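Local coordinates for protein polymerase subunit PA (Dhori virus, PDB 4CGS) that probably takes part in RNA binding, as the N-terminal domain of a viral polymerase subunit that corresponds to the cap-snatching domain of influenza PA, at residues A[8-13]-A[154-159]; A[18-23]-A[33-38]; A[39-44]-A[87-92]. All coordinates share one frame; numbering follows the deposited sequence.

From the N terminus, the chain runs through residues 8-13 into helix 13-18. Interaction 1 joins residues 8-13 to helix 140-157, closing a wide loop that includes the whole five-stranded mixed sheet. The other two contacts lie within this loop and follow one another in series. Interaction 2 closes the short loop between helices 13-18 and 31-44, folding residues 18-23 against 33-38. Interaction 3 takes up the same helix at residue 39 and links it to residues 87-92 at the start of strand 90-92. Helix 31-44 thus serves both inner contacts, while P8 and I11 of interaction 1 pack on its I36, C39 and I40.

Interaction 1 of 3, residues A[8-13]-A[154-159]; sequences PKSISS and YNESLE
P8, K9 and S10 lie in a type I beta turn, P8 to I11, that sits beside helix 140-157, the nearest CA atoms, S10 CA and E156 CA, being 7.4 Å apart. The turn closes through I11 N and P8 O, which leaves the amides of its two middle residues for another acceptor. E156 supplies it. Its CG lies anti to the backbone N (chi1 178°) and the chain stays extended beyond, carrying the carboxylate straight across to the turn.

There each carboxylate oxygen takes one of two consecutive backbone N-H groups. K9 N reaches E156 OE2 at 2.8 Å through the syn lone pair, and S10 N meets E156 OE1 at 2.9 Å, also on the syn side. The S10 hydroxyl adds a third bond, with OG 2.6 Å from E156 OE1. It approaches on the anti side, about 18° out of the carboxylate plane, so OE1 is gripped by two donors of the same residue coming from its two sides. S10 OG can do this because it turns back beside its own backbone N (chi1 -55°), placing the hydroxyl and the amide around a single oxygen. The carbon atoms fit in around the acid: P8 CB lies 3.6 Å from E156 OE1 and K9 CB is equally near E156 OE2, while the K9 chain beyond leads away.

Farther along, I11 packs on F149 and I153 of the same helix, and S12 caps the start of helix 13-18 by bonding I15 N. The contact therefore fastens the segment before the first helix to a helix late in the domain. Three donors, two amides and a hydroxyl, converge on one carboxylate and fix its rotation. With no cation among these three donors, they would probably still favour the ionised form of E156.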
ATOM      1  N   PRO A   8     -15.023  -3.566   5.548  1.00  8.09           N
ATOM      2  CA  PRO A   8     -14.983  -2.548   6.569  1.00  8.87           C
ATOM      3  C   PRO A   8     -15.572  -1.212   6.066  1.00  9.11           C
ATOM      4  O   PRO A   8     -15.469  -0.885   4.894  1.00  8.98           O
ATOM      5  CB  PRO A   8     -13.485  -2.439   6.892  1.00  8.79           C
ATOM      6  CG  PRO A   8     -12.897  -3.714   6.434  1.00  9.79           C
ATOM      7  CD  PRO A   8     -13.678  -4.071   5.227  1.00  9.88           C
ATOM      8  N   LYS A   9     -16.199  -0.479   6.972  1.00  8.37           N
ATOM      9  CA  LYS A   9     -16.703   0.829   6.635  1.00  9.79           C
ATOM     10  C   LYS A   9     -15.584   1.727   6.103  1.00  8.73           C
ATOM     11  O   LYS A   9     -15.805   2.574   5.286  1.00 10.80           O
ATOM     12  CB  LYS A   9     -17.317   1.504   7.863  1.00 12.69           C
ATOM     13  CG  LYS A   9     -18.113   2.781   7.629  1.00 22.01           C
ATOM     14  CD  LYS A   9     -18.472   3.461   8.956  1.00 24.95           C
ATOM     15  CE  LYS A   9     -19.929   3.911   9.061  1.00 29.41           C
ATOM     16  NZ  LYS A   9     -20.113   5.185   8.317  1.00 37.00           N
ATOM     17  N   SER A  10     -14.386   1.509   6.633  1.00  7.73           N
ATOM     18  CA  SER A  10     -13.253   2.346   6.297  1.00  8.54           C
ATOM     19  C   SER A  10     -12.619   2.110   4.946  1.00  8.61           C
ATOM     20  O   SER A  10     -11.654   2.846   4.580  1.00  9.89           O
ATOM     21  CB  SER A  10     -12.170   2.226   7.392  1.00 10.78           C
ATOM     22  OG  SER A  10     -12.615   2.499   8.696  1.00 14.68           O
ATOM     23  N   ILE A  11     -13.037   1.044   4.248  1.00  7.21           N
ATOM     24  CA  ILE A  11     -12.549   0.771   2.903  1.00  6.98           C
ATOM     25  C   ILE A  11     -13.609   1.230   1.943  1.00  7.80           C
ATOM     26  O   ILE A  11     -14.793   0.918   2.095  1.00  7.88           O
ATOM     27  CB  ILE A  11     -12.281  -0.722   2.719  1.00  7.46           C
ATOM     28  CG1 ILE A  11     -11.151  -1.265   3.625  1.00  8.78           C
ATOM     29  CG2 ILE A  11     -11.918  -1.025   1.241  1.00  8.89           C
ATOM     30  CD1 ILE A  11      -9.827  -0.526   3.482  1.00  9.18           C
ATOM     31  N   SER A  12     -13.203   2.002   0.955  1.00  7.33           N
ATOM     32  CA  SER A  12     -14.244   2.453  -0.017  1.00  7.73           C
ATOM     33  C   SER A  12     -14.863   1.293  -0.827  1.00  7.70           C
ATOM     34  O   SER A  12     -14.211   0.270  -1.100  1.00  7.54           O
ATOM     35  CB  SER A  12     -13.686   3.481  -0.990  1.00  8.19           C
ATOM     36  OG  SER A  12     -12.821   2.863  -1.940  1.00  8.35           O
ATOM     37  N   SER A  13     -16.117   1.423  -1.214  1.00  8.76           N
ATOM     38  CA  SER A  13     -16.751   0.435  -1.991  1.00  8.39           C
ATOM     39  C   SER A  13     -16.009   0.171  -3.276  1.00  7.09           C
ATOM     40  O   SER A  13     -15.929  -0.972  -3.706  1.00  9.17           O
ATOM     41  CB  SER A  13     -18.231   0.821  -2.266  1.00  9.65           C
ATOM     42  OG  SER A  13     -18.969   0.923  -1.085  1.00 14.92           O
ATOM     43  N   TYR A 154      -7.819   0.835  11.827  1.00  7.73           N
ATOM     44  CA  TYR A 154      -7.378   0.176  13.055  1.00  7.75           C
ATOM     45  C   TYR A 154      -8.458   0.329  14.130  1.00  6.64           C
ATOM     46  O   TYR A 154      -8.864  -0.649  14.758  1.00  6.78           O
ATOM     47  CB  TYR A 154      -6.100   0.810  13.526  1.00  8.59           C
ATOM     48  CG  TYR A 154      -5.551   0.271  14.809  1.00  9.22           C
ATOM     49  CD1 TYR A 154      -5.019  -0.943  14.931  1.00 12.10           C
ATOM     50  CD2 TYR A 154      -5.477   1.111  15.928  1.00 10.00           C
ATOM     51  CE1 TYR A 154      -4.427  -1.389  16.123  1.00 13.97           C
ATOM     52  CE2 TYR A 154      -4.972   0.644  17.118  1.00 11.09           C
ATOM     53  CZ  TYR A 154      -4.434  -0.618  17.215  1.00 13.26           C
ATOM     54  OH  TYR A 154      -3.880  -1.042  18.407  1.00 19.17           O
ATOM     55  N   ASN A 155      -8.889   1.554  14.366  1.00  6.59           N
ATOM     56  CA  ASN A 155      -9.935   1.788  15.372  1.00  6.76           C
ATOM     57  C   ASN A 155     -11.265   1.118  15.037  1.00  7.85           C
ATOM     58  O   ASN A 155     -11.971   0.675  15.939  1.00  8.34           O
ATOM     59  CB  ASN A 155     -10.041   3.256  15.693  1.00  6.49           C
ATOM     60  CG  ASN A 155      -8.928   3.679  16.590  1.00  8.07           C
ATOM     61  OD1 ASN A 155      -8.682   3.013  17.611  1.00  8.46           O
ATOM     62  ND2 ASN A 155      -8.258   4.805  16.212  1.00 14.41           N
ATOM     63  N   GLU A 156     -11.611   1.020  13.774  1.00  7.80           N
ATOM     64  CA  GLU A 156     -12.816   0.254  13.358  1.00  7.72           C
ATOM     65  C   GLU A 156     -12.613  -1.229  13.665  1.00  8.58           C
ATOM     66  O   GLU A 156     -13.511  -1.897  14.179  1.00  9.41           O
ATOM     67  CB  GLU A 156     -13.101   0.429  11.855  1.00  7.50           C
ATOM     68  CG  GLU A 156     -14.316  -0.418  11.467  1.00  9.45           C
ATOM     69  CD  GLU A 156     -14.623  -0.425   9.992  1.00 10.21           C
ATOM     70  OE1 GLU A 156     -13.938   0.270   9.191  1.00 10.33           O
ATOM     71  OE2 GLU A 156     -15.596  -1.142   9.646  1.00 11.52           O
ATOM     72  N   SER A 157     -11.446  -1.768  13.360  0.60  8.28           N
ATOM     73  CA  SER A 157     -11.169  -3.168  13.521  0.60  9.50           C
ATOM     74  C   SER A 157     -11.196  -3.588  14.997  0.60  9.14           C
ATOM     75  O   SER A 157     -11.546  -4.744  15.263  0.60 11.24           O
ATOM     76  CB  SER A 157      -9.842  -3.436  12.830  0.60 10.71           C
ATOM     77  OG  SER A 157      -9.887  -3.110  11.411  0.60 12.11           O
ATOM     78  N   LEU A 158     -10.912  -2.679  15.918  1.00  9.82           N
ATOM     79  CA  LEU A 158     -10.913  -3.008  17.364  1.00 11.53           C
ATOM     80  C   LEU A 158     -12.333  -3.201  17.848  1.00 11.50           C
ATOM     81  O   LEU A 158     -12.548  -3.784  18.917  1.00 13.31           O
ATOM     82  CB  LEU A 158     -10.292  -1.863  18.167  1.00  9.49           C
ATOM     83  CG  LEU A 158      -8.753  -1.773  18.151  1.00 10.10           C
ATOM     84  CD1 LEU A 158      -8.285  -0.414  18.618  1.00 10.71           C
ATOM     85  CD2 LEU A 158      -8.223  -2.882  19.017  1.00 12.91           C
ATOM     86  N   GLU A 159     -13.326  -2.713  17.100  1.00 10.74           N
ATOM     87  CA  GLU A 159     -14.763  -2.877  17.518  1.00 11.80           C
ATOM     88  C   GLU A 159     -15.332  -4.251  17.269  1.00 12.56           C
ATOM     89  O   GLU A 159     -16.432  -4.543  17.775  1.00 16.89           O
ATOM     90  CB  GLU A 159     -15.576  -1.875  16.753  1.00 11.53           C
ATOM     91  CG  GLU A 159     -15.266  -0.423  17.159  1.00 12.97           C
ATOM     92  CD  GLU A 159     -15.601  -0.184  18.641  1.00 13.77           C
ATOM     93  OE1 GLU A 159     -16.640  -0.582  19.172  1.00 20.97           O
ATOM     94  OE2 GLU A 159     -14.838   0.462  19.334  1.00 16.28           O
TER

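Interaction 2 of 3, residues A[18-23]-A[33-38]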
ATOM      1  N   LEU A  18     -12.668  -3.248  -6.728  1.00  7.65           N
ATOM      2  CA  LEU A  18     -11.489  -3.384  -7.548  1.00  8.27           C
ATOM      3  C   LEU A  18     -10.635  -4.603  -7.084  1.00  8.47           C
ATOM      4  O   LEU A  18      -9.991  -5.295  -7.891  1.00  9.09           O
ATOM      5  CB  LEU A  18     -10.656  -2.073  -7.613  1.00  8.62           C
ATOM      6  CG  LEU A  18      -9.492  -2.134  -8.632  1.00  7.16           C
ATOM      7  CD1 LEU A  18      -9.918  -2.647 -10.032  1.00  7.86           C
ATOM      8  CD2 LEU A  18      -8.734  -0.827  -8.718  1.00  9.85           C
ATOM      9  N   SER A  19     -10.600  -4.825  -5.787  1.00  7.16           N
ATOM     10  CA  SER A  19      -9.857  -5.952  -5.253  1.00  7.24           C
ATOM     11  C   SER A  19     -10.317  -7.303  -5.763  1.00  8.43           C
ATOM     12  O   SER A  19      -9.589  -8.296  -5.639  1.00  9.44           O
ATOM     13  CB  SER A  19      -9.813  -5.973  -3.743  1.00  7.03           C
ATOM     14  OG  SER A  19     -11.008  -6.369  -3.171  1.00  7.54           O
ATOM     15  N   GLU A  20     -11.508  -7.396  -6.339  1.00 11.20           N
ATOM     16  CA  GLU A  20     -11.897  -8.711  -6.994  1.00 13.27           C
ATOM     17  C   GLU A  20     -11.015  -9.086  -8.188  1.00 10.37           C
ATOM     18  O   GLU A  20     -10.942 -10.241  -8.656  1.00 14.92           O
ATOM     19  CB  GLU A  20     -13.250  -8.524  -7.581  1.00 16.63           C
ATOM     20  CG  GLU A  20     -14.340  -8.464  -6.534  1.00 16.61           C
ATOM     21  CD  GLU A  20     -15.744  -8.320  -7.158  1.00 28.42           C
ATOM     22  OE1 GLU A  20     -15.815  -7.918  -8.352  1.00 28.04           O
ATOM     23  OE2 GLU A  20     -16.748  -8.614  -6.462  1.00 29.49           O
ATOM     24  N   THR A  21     -10.201  -8.130  -8.699  1.00 13.30           N
ATOM     25  CA  THR A  21      -9.292  -8.425  -9.845  1.00 12.37           C
ATOM     26  C   THR A  21      -8.003  -9.096  -9.393  1.00 11.82           C
ATOM     27  O   THR A  21      -7.216  -9.517 -10.235  1.00 13.74           O
ATOM     28  CB  THR A  21      -8.876  -7.131 -10.598  1.00 13.78           C
ATOM     29  OG1 THR A  21      -8.108  -6.224  -9.766  1.00 15.19           O
ATOM     30  CG2 THR A  21     -10.119  -6.409 -11.250  1.00 18.51           C
ATOM     31  N   SER A  22      -7.775  -9.137  -8.065  1.00 10.78           N
ATOM     32  CA  SER A  22      -6.631  -9.726  -7.494  1.00 10.00           C
ATOM     33  C   SER A  22      -6.749 -11.171  -6.921  1.00  9.30           C
ATOM     34  O   SER A  22      -7.549 -11.496  -6.095  1.00 12.18           O
ATOM     35  CB  SER A  22      -6.149  -8.820  -6.392  1.00 10.00           C
ATOM     36  OG  SER A  22      -5.010  -9.412  -5.839  1.00  9.11           O
ATOM     37  N   LYS A  23      -5.882 -12.060  -7.432  1.00  8.31           N
ATOM     38  CA  LYS A  23      -5.752 -13.425  -6.943  1.00  8.98           C
ATOM     39  C   LYS A  23      -4.916 -13.524  -5.694  1.00  8.29           C
ATOM     40  O   LYS A  23      -4.867 -14.598  -5.084  1.00  8.49           O
ATOM     41  CB  LYS A  23      -5.194 -14.302  -8.030  1.00 11.91           C
ATOM     42  CG  LYS A  23      -5.945 -14.255  -9.348  1.00 17.64           C
ATOM     43  CD  LYS A  23      -6.140 -15.636  -9.921  1.00 21.63           C
ATOM     44  CE  LYS A  23      -7.145 -15.641 -11.072  1.00 24.58           C
ATOM     45  NZ  LYS A  23      -6.487 -15.263 -12.367  1.00 30.67           N
ATOM     46  N   GLU A  33      -9.272 -11.669   5.738  1.00  6.62           N
ATOM     47  CA  GLU A  33      -8.260 -10.887   6.417  1.00  5.99           C
ATOM     48  C   GLU A  33      -7.238 -10.358   5.383  1.00  6.26           C
ATOM     49  O   GLU A  33      -6.837  -9.208   5.404  1.00  6.50           O
ATOM     50  CB  GLU A  33      -7.545 -11.682   7.472  1.00  8.35           C
ATOM     51  CG  GLU A  33      -8.336 -12.133   8.705  1.00 10.31           C
ATOM     52  CD  GLU A  33      -9.198 -13.383   8.528  1.00 11.12           C
ATOM     53  OE1 GLU A  33      -9.440 -13.853   7.425  1.00 10.70           O
ATOM     54  OE2 GLU A  33      -9.578 -13.977   9.565  1.00 13.07           O
ATOM     55  N   ALA A  34      -6.788 -11.245   4.522  1.00  6.67           N
ATOM     56  CA  ALA A  34      -5.865 -10.875   3.490  1.00  5.52           C
ATOM     57  C   ALA A  34      -6.440  -9.877   2.540  1.00  5.46           C
ATOM     58  O   ALA A  34      -5.717  -8.940   2.119  1.00  5.83           O
ATOM     59  CB  ALA A  34      -5.356 -12.095   2.741  1.00  7.91           C
ATOM     60  N   ARG A  35      -7.693  -9.951   2.194  1.00  5.48           N
ATOM     61  CA  ARG A  35      -8.332  -9.002   1.274  1.00  5.99           C
ATOM     62  C   ARG A  35      -8.377  -7.626   1.924  1.00  5.62           C
ATOM     63  O   ARG A  35      -8.115  -6.610   1.252  1.00  5.53           O
ATOM     64  CB  ARG A  35      -9.739  -9.455   0.928  1.00  6.54           C
ATOM     65  CG  ARG A  35     -10.441  -8.646  -0.117  1.00  6.77           C
ATOM     66  CD  ARG A  35     -11.738  -9.235  -0.565  1.00  6.84           C
ATOM     67  NE  ARG A  35     -12.353  -8.410  -1.597  1.00  6.98           N
ATOM     68  CZ  ARG A  35     -13.569  -8.660  -2.107  1.00  7.82           C
ATOM     69  NH1 ARG A  35     -14.246  -9.721  -1.643  1.00  9.47           N
ATOM     70  NH2 ARG A  35     -14.132  -7.833  -3.007  1.00  9.30           N
ATOM     71  N   ILE A  36      -8.731  -7.571   3.226  1.00  6.49           N
ATOM     72  CA  ILE A  36      -8.720  -6.308   3.904  1.00  6.70           C
ATOM     73  C   ILE A  36      -7.371  -5.700   3.935  1.00  5.71           C
ATOM     74  O   ILE A  36      -7.216  -4.522   3.624  1.00  5.94           O
ATOM     75  CB  ILE A  36      -9.325  -6.445   5.328  1.00  6.98           C
ATOM     76  CG1 ILE A  36     -10.842  -6.806   5.216  1.00  6.96           C
ATOM     77  CG2 ILE A  36      -9.155  -5.144   6.114  1.00  8.45           C
ATOM     78  CD1 ILE A  36     -11.510  -7.243   6.499  1.00  9.78           C
ATOM     79  N   VAL A  37      -6.355  -6.450   4.325  1.00  5.74           N
ATOM     80  CA  VAL A  37      -4.979  -5.946   4.289  1.00  5.66           C
ATOM     81  C   VAL A  37      -4.546  -5.465   2.904  1.00  5.67           C
ATOM     82  O   VAL A  37      -3.906  -4.417   2.788  1.00  5.82           O
ATOM     83  CB  VAL A  37      -3.980  -6.925   4.914  1.00  5.90           C
ATOM     84  CG1 VAL A  37      -2.539  -6.460   4.707  1.00  8.75           C
ATOM     85  CG2 VAL A  37      -4.275  -7.088   6.399  1.00  8.60           C
ATOM     86  N   GLU A  38      -4.964  -6.187   1.878  1.00  5.73           N
ATOM     87  CA  GLU A  38      -4.571  -5.795   0.482  1.00  4.51           C
ATOM     88  C   GLU A  38      -5.258  -4.501   0.101  1.00  5.14           C
ATOM     89  O   GLU A  38      -4.669  -3.628  -0.533  1.00  5.11           O
ATOM     90  CB  GLU A  38      -4.901  -6.939  -0.483  1.00  5.53           C
ATOM     91  CG  GLU A  38      -4.259  -6.779  -1.853  1.00  6.57           C
ATOM     92  CD  GLU A  38      -4.461  -7.966  -2.755  1.00  7.58           C
ATOM     93  OE1 GLU A  38      -4.778  -9.071  -2.289  1.00  6.72           O
ATOM     94  OE2 GLU A  38      -4.359  -7.751  -3.992  1.00  8.75           O
TER
HETATM   95  O   HOH W   1     -16.709  -7.886  -4.111  1.00 28.92           O
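S19 and S22 pair with R35 and E38 across the loop that connects helices 13-18 and 31-44, where the chain leaving the first helix doubles back onto the second in the alpha/beta domain at the N terminus of PA. Both pairs are spaced three residues apart, so two hydroxyls on one side face two long polar chains rising from successive turns of the helix.

R35 NE gives its N-H to S19 OG at 2.9 Å in a fairly straight bond (161°), with the hydroxyl oxygen at the edge of the guanidinium and close to its plane. The arginine reaches it by a fully extended chain. One turn later, S22 OG donates to E38 OE2 at 2.6 Å, using the syn lone pair. That hydroxyl is delivered by a first torsion that sets OG anti to the backbone N (chi1 -180°).

E20 approaches R35 less directly. Its CG rests 3.6 Å from R35 NH2, and its carboxylate plane is turned 39° from the guanidinium. A water carries the polar link instead, donating to E20 OE2 at 2.5 Å and accepting from R35 NH2 at 2.8 Å.

A second shell holds these groups in place. The carbonyl of W16 bonds both S19 OG and R35 NH2, and the W16 ring makes a cation-pi contact with the same arginine. E38 OE2 is also bonded by W65 NE1, while S22 OG accepts from E24 N, so each serine hydroxyl both gives and receives a hydrogen bond. W25 NE1 bonds the S19 carbonyl.

Within residues 18-23, S22 N bonds S19 O, and L18 O takes two donors from T21: the amide N at 3.0 Å and OG1 at 2.8 Å.

Interaction 3 of 3, residues A[39-44]-A[87-92]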
ATOM      1  N   CYS A  39      -6.492  -4.334   0.525  1.00  5.19           N
ATOM      2  CA  CYS A  39      -7.183  -3.084   0.303  1.00  5.50           C
ATOM      3  C   CYS A  39      -6.600  -1.946   1.102  1.00  5.30           C
ATOM      4  O   CYS A  39      -6.548  -0.810   0.645  1.00  5.42           O
ATOM      5  CB  CYS A  39      -8.674  -3.167   0.614  1.00  4.84           C
ATOM      6  SG  CYS A  39      -9.664  -4.178  -0.524  1.00  6.64           S
ATOM      7  N   ILE A  40      -6.112  -2.209   2.308  1.00  4.42           N
ATOM      8  CA  ILE A  40      -5.376  -1.220   3.101  1.00  5.75           C
ATOM      9  C   ILE A  40      -4.130  -0.799   2.330  1.00  5.54           C
ATOM     10  O   ILE A  40      -3.822   0.396   2.225  1.00  5.39           O
ATOM     11  CB  ILE A  40      -5.042  -1.755   4.504  1.00  5.46           C
ATOM     12  CG1 ILE A  40      -6.337  -1.895   5.373  1.00  5.05           C
ATOM     13  CG2 ILE A  40      -4.047  -0.809   5.226  1.00  8.68           C
ATOM     14  CD1 ILE A  40      -6.104  -2.559   6.714  1.00  6.20           C
ATOM     15  N   LYS A  41      -3.366  -1.791   1.822  1.00  5.12           N
ATOM     16  CA  LYS A  41      -2.170  -1.500   1.050  1.00  5.84           C
ATOM     17  C   LYS A  41      -2.484  -0.617  -0.149  1.00  4.72           C
ATOM     18  O   LYS A  41      -1.787   0.357  -0.403  1.00  5.18           O
ATOM     19  CB  LYS A  41      -1.558  -2.791   0.610  1.00  6.21           C
ATOM     20  CG  LYS A  41      -0.300  -2.641  -0.250  1.00  6.77           C
ATOM     21  CD  LYS A  41       0.184  -4.009  -0.666  1.00  9.26           C
ATOM     22  CE  LYS A  41       1.271  -3.971  -1.700  1.00  8.92           C
ATOM     23  NZ  LYS A  41       1.820  -5.382  -1.870  1.00 12.80           N
ATOM     24  N   TYR A  42      -3.532  -0.911  -0.894  1.00  4.95           N
ATOM     25  CA  TYR A  42      -3.923  -0.123  -2.038  1.00  4.52           C
ATOM     26  C   TYR A  42      -4.269   1.293  -1.639  1.00  4.27           C
ATOM     27  O   TYR A  42      -3.900   2.279  -2.302  1.00  5.37           O
ATOM     28  CB  TYR A  42      -4.992  -0.783  -2.849  1.00  5.36           C
ATOM     29  CG  TYR A  42      -5.280  -0.119  -4.160  1.00  6.90           C
ATOM     30  CD1 TYR A  42      -4.367  -0.251  -5.218  1.00  6.23           C
ATOM     31  CD2 TYR A  42      -6.387   0.695  -4.350  1.00  5.71           C
ATOM     32  CE1 TYR A  42      -4.564   0.339  -6.445  1.00  5.73           C
ATOM     33  CE2 TYR A  42      -6.613   1.307  -5.592  1.00  6.52           C
ATOM     34  CZ  TYR A  42      -5.737   1.101  -6.632  1.00  5.95           C
ATOM     35  OH  TYR A  42      -5.945   1.705  -7.860  1.00  7.12           O
ATOM     36  N   THR A  43      -5.077   1.404  -0.609  1.00  4.87           N
ATOM     37  CA  THR A  43      -5.504   2.689  -0.092  1.00  5.61           C
ATOM     38  C   THR A  43      -4.294   3.522   0.337  1.00  5.71           C
ATOM     39  O   THR A  43      -4.239   4.753   0.104  1.00  5.82           O
ATOM     40  CB  THR A  43      -6.538   2.569   1.057  1.00  5.14           C
ATOM     41  OG1 THR A  43      -7.624   1.755   0.627  1.00  5.69           O
ATOM     42  CG2 THR A  43      -7.090   3.940   1.411  1.00  6.23           C
ATOM     43  N   VAL A  44      -3.283   2.916   0.936  1.00  5.15           N
ATOM     44  CA  VAL A  44      -2.063   3.593   1.303  1.00  5.75           C
ATOM     45  C   VAL A  44      -1.375   4.120   0.035  1.00  5.09           C
ATOM     46  O   VAL A  44      -0.954   5.267  -0.006  1.00  6.11           O
ATOM     47  CB  VAL A  44      -1.151   2.693   2.151  1.00  5.32           C
ATOM     48  CG1 VAL A  44       0.280   3.306   2.180  1.00  6.30           C
ATOM     49  CG2 VAL A  44      -1.725   2.537   3.541  1.00  7.16           C
ATOM     50  N   VAL A  87       6.823  -6.125  -9.393  1.00  9.89           N
ATOM     51  CA  VAL A  87       7.027  -4.744  -9.826  1.00  8.39           C
ATOM     52  C   VAL A  87       6.748  -3.788  -8.659  1.00  7.12           C
ATOM     53  O   VAL A  87       6.046  -4.074  -7.705  1.00  8.40           O
ATOM     54  CB  VAL A  87       6.135  -4.339 -11.049  1.00 11.41           C
ATOM     55  CG1 VAL A  87       6.300  -5.325 -12.172  1.00 12.76           C
ATOM     56  CG2 VAL A  87       4.672  -4.226 -10.663  1.00 12.77           C
ATOM     57  N   PRO A  88       7.430  -2.608  -8.645  1.00  7.01           N
ATOM     58  CA  PRO A  88       7.116  -1.667  -7.552  1.00  6.27           C
ATOM     59  C   PRO A  88       5.648  -1.307  -7.552  1.00  5.98           C
ATOM     60  O   PRO A  88       5.029  -1.142  -8.627  1.00  7.34           O
ATOM     61  CB  PRO A  88       8.030  -0.476  -7.851  1.00  7.31           C
ATOM     62  CG  PRO A  88       9.073  -1.009  -8.785  1.00  8.44           C
ATOM     63  CD  PRO A  88       8.472  -2.066  -9.544  1.00  8.26           C
ATOM     64  N   ASP A  89       5.098  -1.052  -6.371  1.00  5.01           N
ATOM     65  CA  ASP A  89       3.710  -0.613  -6.225  1.00  5.99           C
ATOM     66  C   ASP A  89       3.426   0.769  -6.790  1.00  4.61           C
ATOM     67  O   ASP A  89       2.361   1.029  -7.341  1.00  5.60           O
ATOM     68  CB  ASP A  89       3.307  -0.729  -4.718  1.00  6.06           C
ATOM     69  CG  ASP A  89       3.398  -2.120  -4.226  1.00  6.96           C
ATOM     70  OD1 ASP A  89       2.716  -3.001  -4.878  1.00  8.30           O
ATOM     71  OD2 ASP A  89       4.058  -2.372  -3.210  1.00  7.58           O
ATOM     72  N   LEU A  90       4.435   1.650  -6.699  1.00  5.61           N
ATOM     73  CA  LEU A  90       4.378   2.938  -7.316  1.00  5.35           C
ATOM     74  C   LEU A  90       5.728   3.281  -7.988  1.00  5.68           C
ATOM     75  O   LEU A  90       6.775   2.817  -7.562  1.00  6.15           O
ATOM     76  CB  LEU A  90       4.025   4.106  -6.356  1.00  5.60           C
ATOM     77  CG  LEU A  90       2.869   3.983  -5.396  1.00  5.70           C
ATOM     78  CD1 LEU A  90       3.296   3.325  -4.082  1.00  7.24           C
ATOM     79  CD2 LEU A  90       2.195   5.333  -5.165  1.00  7.55           C
ATOM     80  N   LEU A  91       5.696   4.109  -9.033  1.00  6.17           N
ATOM     81  CA  LEU A  91       6.841   4.782  -9.550  1.00  6.48           C
ATOM     82  C   LEU A  91       6.808   6.238  -9.067  1.00  5.89           C
ATOM     83  O   LEU A  91       5.804   6.904  -9.282  1.00  7.48           O
ATOM     84  CB  LEU A  91       6.899   4.686 -11.046  1.00  7.26           C
ATOM     85  CG  LEU A  91       6.840   3.342 -11.725  1.00  7.08           C
ATOM     86  CD1 LEU A  91       6.953   3.502 -13.233  1.00 10.56           C
ATOM     87  CD2 LEU A  91       7.872   2.382 -11.122  1.00  8.26           C
ATOM     88  N   ASP A  92       7.891   6.719  -8.434  1.00  6.91           N
ATOM     89  CA  ASP A  92       7.999   8.067  -7.971  1.00  6.81           C
ATOM     90  C   ASP A  92       8.803   8.812  -9.046  1.00  6.98           C
ATOM     91  O   ASP A  92      10.013   8.595  -9.182  1.00  8.24           O
ATOM     92  CB  ASP A  92       8.728   8.085  -6.648  1.00  7.57           C
ATOM     93  CG  ASP A  92       8.951   9.474  -6.105  1.00  9.08           C
ATOM     94  OD1 ASP A  92       8.834  10.476  -6.819  1.00  9.08           O
ATOM     95  OD2 ASP A  92       9.264   9.581  -4.875  1.00  9.97           O
TER
HETATM   96  O   HOH W   2       2.364  -5.541  -4.587  1.00 22.86           O
HETATM   97  O   HOH W   3       5.117  -4.703  -2.102  1.00 24.32           O
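K41 and D89 meet with their side chains at about a right angle, the lysine reaching out from helix 31-44 and the aspartate standing just ahead of strand 90-92. An extended chain, with CG anti to the backbone N (chi1 179°), brings K41 CE up to the carboxylate, where it sits 3.6 Å from D89 OD2 and equally near D89 OD1.

The ammonium group passes slightly beyond, so the salt bridge is long: K41 NZ to D89 OD1 measures 3.9 Å. Two waters fill in for direct bonds. One accepts from K41 NZ at 2.8 Å and donates to D89 OD1 at 2.6 Å. The other donates to D89 OD2 at 2.8 Å, but its bond from K41 NZ is weak. The two groups are thus joined by water bridges, with the direct attraction at this distance probably modest, in a contact at the surface.

The acid has a firmer partner in the backbone, since D89 OD2 also accepts from V101 N of strand 97-104, which positions the carboxylate that K41 meets. In the backbone, D89 and L90 both face V99, a classic beta bulge where strand 90-92 begins to pair antiparallel with 97-104.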